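Local structure of carboxypeptidase D (Drosophila melanogaster, 3MN8) at residues 203-208 and 295-300. The protein is a zinc-dependent metallocarboxypeptidase that removes C-terminal arginine or lysine from peptides and proteins, processing growth factors, peptide hormones and neuropeptides. Numbering follows the deposited sequence.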
ATOM      1  N   ASN A 203      10.123  -9.011  -5.372  1.00 26.12           N
ATOM      2  CA  ASN A 203      11.434  -8.386  -5.464  1.00 25.99           C
ATOM      3  C   ASN A 203      11.370  -6.937  -5.080  1.00 23.63           C
ATOM      4  O   ASN A 203      12.247  -6.409  -4.396  1.00 29.42           O
ATOM      5  CB  ASN A 203      11.950  -8.464  -6.898  1.00 26.96           C
ATOM      6  CG  ASN A 203      12.731  -9.720  -7.167  1.00 49.67           C
ATOM      7  OD1 ASN A 203      12.663 -10.698  -6.409  1.00 49.94           O
ATOM      8  ND2 ASN A 203      13.492  -9.707  -8.257  1.00 61.89           N
ATOM      9  N   TRP A 204      10.319  -6.293  -5.557  1.00 21.31           N
ATOM     10  CA  TRP A 204      10.138  -4.875  -5.345  1.00 18.72           C
ATOM     11  C   TRP A 204       9.872  -4.599  -3.881  1.00 24.79           C
ATOM     12  O   TRP A 204      10.553  -3.787  -3.246  1.00 36.33           O
ATOM     13  CB  TRP A 204       8.986  -4.377  -6.209  1.00 22.98           C
ATOM     14  CG  TRP A 204       8.889  -2.904  -6.280  1.00 34.34           C
ATOM     15  CD1 TRP A 204       9.905  -2.026  -6.533  1.00 29.49           C
ATOM     16  CD2 TRP A 204       7.701  -2.109  -6.109  1.00 35.47           C
ATOM     17  NE1 TRP A 204       9.426  -0.731  -6.514  1.00 39.03           N
ATOM     18  CE2 TRP A 204       8.076  -0.757  -6.259  1.00 30.29           C
ATOM     19  CE3 TRP A 204       6.364  -2.410  -5.834  1.00 19.41           C
ATOM     20  CZ2 TRP A 204       7.160   0.289  -6.143  1.00 23.06           C
ATOM     21  CZ3 TRP A 204       5.461  -1.372  -5.721  1.00 25.67           C
ATOM     22  CH2 TRP A 204       5.860  -0.042  -5.875  1.00 27.44           C
ATOM     23  N   ILE A 205       8.896  -5.309  -3.339  1.00 28.16           N
ATOM     24  CA  ILE A 205       8.450  -5.083  -1.963  1.00 39.22           C
ATOM     25  C   ILE A 205       9.605  -5.163  -0.951  1.00 43.33           C
ATOM     26  O   ILE A 205       9.654  -4.380   0.006  1.00 54.41           O
ATOM     27  CB  ILE A 205       7.277  -6.048  -1.581  1.00 26.67           C
ATOM     28  CG1 ILE A 205       6.057  -5.788  -2.470  1.00 26.93           C
ATOM     29  CG2 ILE A 205       6.882  -5.892  -0.129  1.00 27.54           C
ATOM     30  CD1 ILE A 205       5.031  -6.902  -2.454  1.00 22.35           C
ATOM     31  N   VAL A 206      10.535  -6.090  -1.173  1.00 30.12           N
ATOM     32  CA  VAL A 206      11.665  -6.278  -0.259  1.00 30.08           C
ATOM     33  C   VAL A 206      12.858  -5.399  -0.641  1.00 32.07           C
ATOM     34  O   VAL A 206      13.873  -5.372   0.061  1.00 34.94           O
ATOM     35  CB  VAL A 206      12.123  -7.756  -0.198  1.00 29.88           C
ATOM     36  CG1 VAL A 206      11.018  -8.642   0.372  1.00 22.11           C
ATOM     37  CG2 VAL A 206      12.551  -8.239  -1.573  1.00 30.35           C
ATOM     38  N   SER A 207      12.721  -4.662  -1.742  1.00 36.95           N
ATOM     39  CA  SER A 207      13.832  -3.876  -2.277  1.00 29.25           C
ATOM     40  C   SER A 207      13.942  -2.501  -1.623  1.00 23.28           C
ATOM     41  O   SER A 207      14.987  -1.853  -1.690  1.00 28.76           O
ATOM     42  CB  SER A 207      13.715  -3.751  -3.804  1.00 28.14           C
ATOM     43  OG  SER A 207      12.877  -2.673  -4.187  1.00 30.82           O
ATOM     44  N   LYS A 208      12.864  -2.066  -0.989  1.00 23.88           N
ATOM     45  CA  LYS A 208      12.829  -0.776  -0.316  1.00 25.40           C
ATOM     46  C   LYS A 208      12.050  -0.879   0.985  1.00 22.34           C
ATOM     47  O   LYS A 208      11.165  -1.714   1.127  1.00 43.02           O
ATOM     48  CB  LYS A 208      12.162   0.275  -1.211  1.00 36.63           C
ATOM     49  CG  LYS A 208      12.867   0.487  -2.526  1.00 36.79           C
ATOM     50  CD  LYS A 208      12.311   1.660  -3.316  1.00 34.37           C
ATOM     51  CE  LYS A 208      13.294   1.990  -4.450  1.00 49.05           C
ATOM     52  NZ  LYS A 208      12.924   3.136  -5.336  1.00 54.43           N
ATOM     53  N   ALA A 295       4.504  -9.709   6.927  1.00 42.70           N
ATOM     54  CA  ALA A 295       5.282 -10.817   7.475  1.00 33.51           C
ATOM     55  C   ALA A 295       6.715 -10.889   6.956  1.00 31.66           C
ATOM     56  O   ALA A 295       7.559 -11.508   7.592  1.00 41.00           O
ATOM     57  CB  ALA A 295       4.566 -12.134   7.217  1.00 22.52           C
ATOM     58  N   PHE A 296       6.995 -10.273   5.809  1.00 22.09           N
ATOM     59  CA  PHE A 296       8.320 -10.398   5.210  1.00 25.53           C
ATOM     60  C   PHE A 296       8.954  -9.039   4.981  1.00 36.95           C
ATOM     61  O   PHE A 296       9.964  -8.921   4.275  1.00 29.04           O
ATOM     62  CB  PHE A 296       8.241 -11.161   3.888  1.00 38.07           C
ATOM     63  CG  PHE A 296       7.741 -12.587   4.030  1.00 52.12           C
ATOM     64  CD1 PHE A 296       6.379 -12.871   4.058  1.00 45.52           C
ATOM     65  CD2 PHE A 296       8.639 -13.647   4.127  1.00 54.27           C
ATOM     66  CE1 PHE A 296       5.927 -14.183   4.181  1.00 39.75           C
ATOM     67  CE2 PHE A 296       8.185 -14.965   4.254  1.00 42.96           C
ATOM     68  CZ  PHE A 296       6.832 -15.228   4.281  1.00 38.86           C
ATOM     69  N   SER A 297       8.346  -8.010   5.567  1.00 29.70           N
ATOM     70  CA  SER A 297       8.908  -6.668   5.499  1.00 15.35           C
ATOM     71  C   SER A 297       8.302  -5.836   6.606  1.00 24.90           C
ATOM     72  O   SER A 297       7.558  -6.350   7.440  1.00 36.56           O
ATOM     73  CB  SER A 297       8.636  -6.013   4.138  1.00 21.74           C
ATOM     74  OG  SER A 297       7.346  -5.410   4.078  1.00 18.36           O
ATOM     75  N   ASN A 298       8.628  -4.551   6.602  1.00 20.63           N
ATOM     76  CA  ASN A 298       8.100  -3.611   7.565  1.00 14.31           C
ATOM     77  C   ASN A 298       6.707  -3.167   7.138  1.00 26.84           C
ATOM     78  O   ASN A 298       5.941  -2.644   7.942  1.00 25.07           O
ATOM     79  CB  ASN A 298       8.997  -2.378   7.620  1.00 12.80           C
ATOM     80  CG  ASN A 298      10.337  -2.644   8.264  1.00 19.75           C
ATOM     81  OD1 ASN A 298      10.469  -3.488   9.141  1.00 30.26           O
ATOM     82  ND2 ASN A 298      11.344  -1.897   7.841  1.00 24.47           N
ATOM     83  N   CYS A 299       6.387  -3.358   5.863  1.00 13.12           N
ATOM     84  CA  CYS A 299       5.240  -2.680   5.271  1.00 17.17           C
ATOM     85  C   CYS A 299       3.899  -3.133   5.841  1.00 30.33           C
ATOM     86  O   CYS A 299       3.692  -4.320   6.095  1.00 35.84           O
ATOM     87  CB  CYS A 299       5.236  -2.821   3.747  1.00 14.07           C
ATOM     88  SG  CYS A 299       4.153  -1.634   2.885  1.00 33.48           S
ATOM     89  N   PHE A 300       2.997  -2.165   6.029  1.00 25.51           N
ATOM     90  CA  PHE A 300       1.637  -2.406   6.490  1.00 25.48           C
ATOM     91  C   PHE A 300       0.646  -2.214   5.334  1.00 28.12           C
ATOM     92  O   PHE A 300       0.210  -1.098   5.072  1.00 21.69           O
ATOM     93  CB  PHE A 300       1.275  -1.425   7.613  1.00 37.96           C
ATOM     94  CG  PHE A 300       2.005  -1.659   8.915  1.00 39.64           C
ATOM     95  CD1 PHE A 300       1.427  -1.265  10.117  1.00 29.90           C
ATOM     96  CD2 PHE A 300       3.256  -2.266   8.945  1.00 45.99           C
ATOM     97  CE1 PHE A 300       2.086  -1.469  11.328  1.00 37.70           C
ATOM     98  CE2 PHE A 300       3.929  -2.467  10.153  1.00 45.48           C
ATOM     99  CZ  PHE A 300       3.347  -2.066  11.342  1.00 37.10           C
TER
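S297 OG, which faces the methyl CG2 of I205 across this contact, is held by two backbone groups, the N-H of C299 and the carbonyl of N293 in helix 289-296. The bond from C299 N to S297 OG is 2.9 Å long, with an N-H...O angle of 158°, and closes an ST turn. I205 CG2 comes only to van der Waals distance, 4.3 Å from S297 OG. With chi1 -64° placing CG1 anti to its own carbonyl carbon, V206 sets that methyl 4.1 Å from the carbonyl O of F296. The ring of F296 leads away from 203-208 and stacks with F292. The meeting is slight, burying 112 Å² in all, with V206 and S297 nearest in the backbone at 6.4 Å between CA atoms. Where helix 196-205 runs out, W204 O accepts from both S207 N and S207 OG, the latter at 2.7 Å and in the carbonyl plane. In the M14 carboxypeptidase domain, the contact thus brings together the C-terminal parts of helices 196-205 and 289-296, just ahead of the central-sheet strands 212-217 and 300-305, which pair in parallel; I205 also packs on M289, F292 and N293 and reaches K95 of strand 93-97.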